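Local coordinates for glycosyl hydrolases family 2, sugar binding domain protein (PDB 6D1P), which is a beta-glucuronidase of glycosyl hydrolase family 2 from a human gut bacterium, which probably hydrolyses O-glycosidic bonds to release glucuronic acid, at residues 380-385 with 419-424. Residues are numbered along the deposited sequence; the frame is centred on the assembly and turned at random.
Sequences GLLVWE and SVILWG
Val383 O takes two backbone donors from the neighbouring strand: Ile421 N, 3.0 Å away and lying in the carbonyl plane, and more weakly Leu422 N. This sharing marks a beta bulge, which moves the register on by one residue, so that Val383 pairs with Val420 but Trp384 with Leu422. Beyond it, Glu385 N reaches Leu422 O at 3.0 Å, and Gly424 N donates to Glu385 O at 2.8 Å. The strands run parallel, 20° apart, as the two strands of a beta-alpha-beta unit in the TIM barrel, with helix 397-414 as the crossover. On the face packed against helices 370-379 and 397-414, Val383 CG1 meets Val420 CG2 at 3.8 Å, while Val383 CG2 lies against Ser419 OG, which is hydrogen-bonded to Asp377. The extended Glu385 side chain brings OE2 to 3.9 Å from Trp423 CZ3, carboxylate and indole nearly coplanar; His414 and Gln368 hold the two carboxylate oxygens. Val420 CG1 sits 3.5 Å above one face of the Trp423 ring, offset toward its rim. Leu382 CD2 touches Ile421 CG2 at 3.6 Å. On the other face of the sheet, CG anti to the backbone N (chi1 164°) sets the Trp384 indole alongside Leu422, CE3 meeting CD1 at 3.8 Å, while NE1 lies near Gly424 CA. Replacing Trp384 by an alanine is likely to leave Leu422 CD1 without its aromatic neighbour, open a gap beside Gly424 and cost Glu386 a weak N-H donor.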
loop_
_atom_site.group_PDB
_atom_site.type_symbol
_atom_site.label_atom_id
_atom_site.label_comp_id
_atom_site.label_asym_id
_atom_site.label_seq_id
_atom_site.Cartn_x
_atom_site.Cartn_y
_atom_site.Cartn_z
ATOM N N GLY A 380 -4.443 -23.007 34.038
ATOM C CA GLY A 380 -4.310 -24.445 33.979
ATOM C C GLY A 380 -4.435 -24.980 32.574
ATOM O O GLY A 380 -5.423 -25.635 32.226
ATOM N N LEU A 381 -3.420 -24.704 31.756
ATOM C CA LEU A 381 -3.359 -25.197 30.388
ATOM C C LEU A 381 -1.942 -25.658 30.127
ATOM O O LEU A 381 -1.002 -24.864 30.239
ATOM C CB LEU A 381 -3.753 -24.113 29.376
ATOM C CG LEU A 381 -5.209 -23.655 29.402
ATOM C CD1 LEU A 381 -5.449 -22.560 28.346
ATOM C CD2 LEU A 381 -6.157 -24.825 29.179
ATOM N N LEU A 382 -1.788 -26.933 29.787
ATOM C CA LEU A 382 -0.496 -27.416 29.340
ATOM C C LEU A 382 -0.187 -26.836 27.957
ATOM O O LEU A 382 -1.098 -26.496 27.193
ATOM C CB LEU A 382 -0.482 -28.945 29.327
ATOM C CG LEU A 382 -0.408 -29.575 30.723
ATOM C CD1 LEU A 382 -0.894 -30.995 30.693
ATOM C CD2 LEU A 382 1.010 -29.510 31.247
ATOM N N VAL A 383 1.109 -26.738 27.632
ATOM C CA VAL A 383 1.571 -25.964 26.480
ATOM C C VAL A 383 2.566 -26.751 25.634
ATOM O O VAL A 383 3.505 -27.362 26.166
ATOM C CB VAL A 383 2.210 -24.634 26.910
ATOM C CG1 VAL A 383 2.803 -23.934 25.698
ATOM C CG2 VAL A 383 1.180 -23.752 27.621
ATOM N N TRP A 384 2.347 -26.716 24.310
ATOM C CA TRP A 384 3.306 -27.065 23.268
ATOM C C TRP A 384 3.629 -25.761 22.546
ATOM O O TRP A 384 2.737 -25.128 21.976
ATOM C CB TRP A 384 2.703 -28.122 22.325
ATOM C CG TRP A 384 3.355 -28.406 20.934
ATOM C CD1 TRP A 384 4.181 -27.582 20.217
ATOM C CD2 TRP A 384 3.173 -29.585 20.113
ATOM N NE1 TRP A 384 4.533 -28.172 19.023
ATOM C CE2 TRP A 384 3.928 -29.397 18.930
ATOM C CE3 TRP A 384 2.453 -30.776 20.266
ATOM C CZ2 TRP A 384 3.982 -30.360 17.907
ATOM C CZ3 TRP A 384 2.489 -31.713 19.254
ATOM C CH2 TRP A 384 3.257 -31.510 18.087
ATOM N N GLU A 385 4.886 -25.341 22.589
ATOM C CA GLU A 385 5.314 -24.135 21.893
ATOM C C GLU A 385 6.483 -24.501 20.987
ATOM O O GLU A 385 7.399 -25.212 21.418
ATOM C CB GLU A 385 5.712 -23.041 22.897
ATOM C CG GLU A 385 5.559 -21.617 22.380
ATOM C CD GLU A 385 6.056 -20.566 23.371
ATOM O OE1 GLU A 385 5.632 -19.390 23.263
ATOM O OE2 GLU A 385 6.883 -20.909 24.258
ATOM N N SER A 419 3.518 -24.674 32.705
ATOM C CA SER A 419 2.551 -25.113 31.703
ATOM C C SER A 419 3.215 -25.783 30.506
ATOM O O SER A 419 2.563 -26.573 29.813
ATOM C CB SER A 419 1.686 -23.934 31.234
ATOM O OG SER A 419 2.465 -22.950 30.572
ATOM N N VAL A 420 4.491 -25.510 30.259
ATOM C CA VAL A 420 5.150 -25.943 29.032
ATOM C C VAL A 420 5.741 -27.332 29.222
ATOM O O VAL A 420 6.606 -27.540 30.079
ATOM C CB VAL A 420 6.244 -24.953 28.607
ATOM C CG1 VAL A 420 7.046 -25.545 27.468
ATOM C CG2 VAL A 420 5.616 -23.604 28.202
ATOM N N ILE A 421 5.307 -28.272 28.392
ATOM C CA ILE A 421 5.881 -29.607 28.395
ATOM C C ILE A 421 6.524 -29.985 27.066
ATOM O O ILE A 421 7.314 -30.941 27.030
ATOM C CB ILE A 421 4.823 -30.655 28.793
ATOM C CG1 ILE A 421 3.621 -30.554 27.874
ATOM C CG2 ILE A 421 4.371 -30.426 30.203
ATOM C CD1 ILE A 421 2.670 -31.665 28.025
ATOM N N LEU A 422 6.245 -29.281 25.969
ATOM C CA LEU A 422 6.777 -29.664 24.674
ATOM C C LEU A 422 7.370 -28.458 23.973
ATOM O O LEU A 422 6.695 -27.438 23.816
ATOM C CB LEU A 422 5.702 -30.305 23.794
ATOM C CG LEU A 422 5.272 -31.713 24.211
ATOM C CD1 LEU A 422 4.022 -32.136 23.471
ATOM C CD2 LEU A 422 6.395 -32.734 24.015
ATOM N N TRP A 423 8.641 -28.575 23.582
ATOM C CA TRP A 423 9.265 -27.665 22.633
ATOM C C TRP A 423 9.143 -28.266 21.240
ATOM O O TRP A 423 9.681 -29.351 20.984
ATOM C CB TRP A 423 10.737 -27.436 22.959
ATOM C CG TRP A 423 11.054 -26.898 24.322
ATOM C CD1 TRP A 423 11.939 -27.425 25.218
ATOM C CD2 TRP A 423 10.523 -25.713 24.935
ATOM N NE1 TRP A 423 11.985 -26.647 26.350
ATOM C CE2 TRP A 423 11.130 -25.590 26.200
ATOM C CE3 TRP A 423 9.600 -24.743 24.533
ATOM C CZ2 TRP A 423 10.827 -24.545 27.075
ATOM C CZ3 TRP A 423 9.310 -23.701 25.392
ATOM C CH2 TRP A 423 9.923 -23.605 26.646
ATOM N N GLY A 424 8.442 -27.577 20.344
ATOM C CA GLY A 424 8.352 -28.013 18.953
ATOM C C GLY A 424 9.486 -27.445 18.108
ATOM O O GLY A 424 9.884 -26.297 18.272
#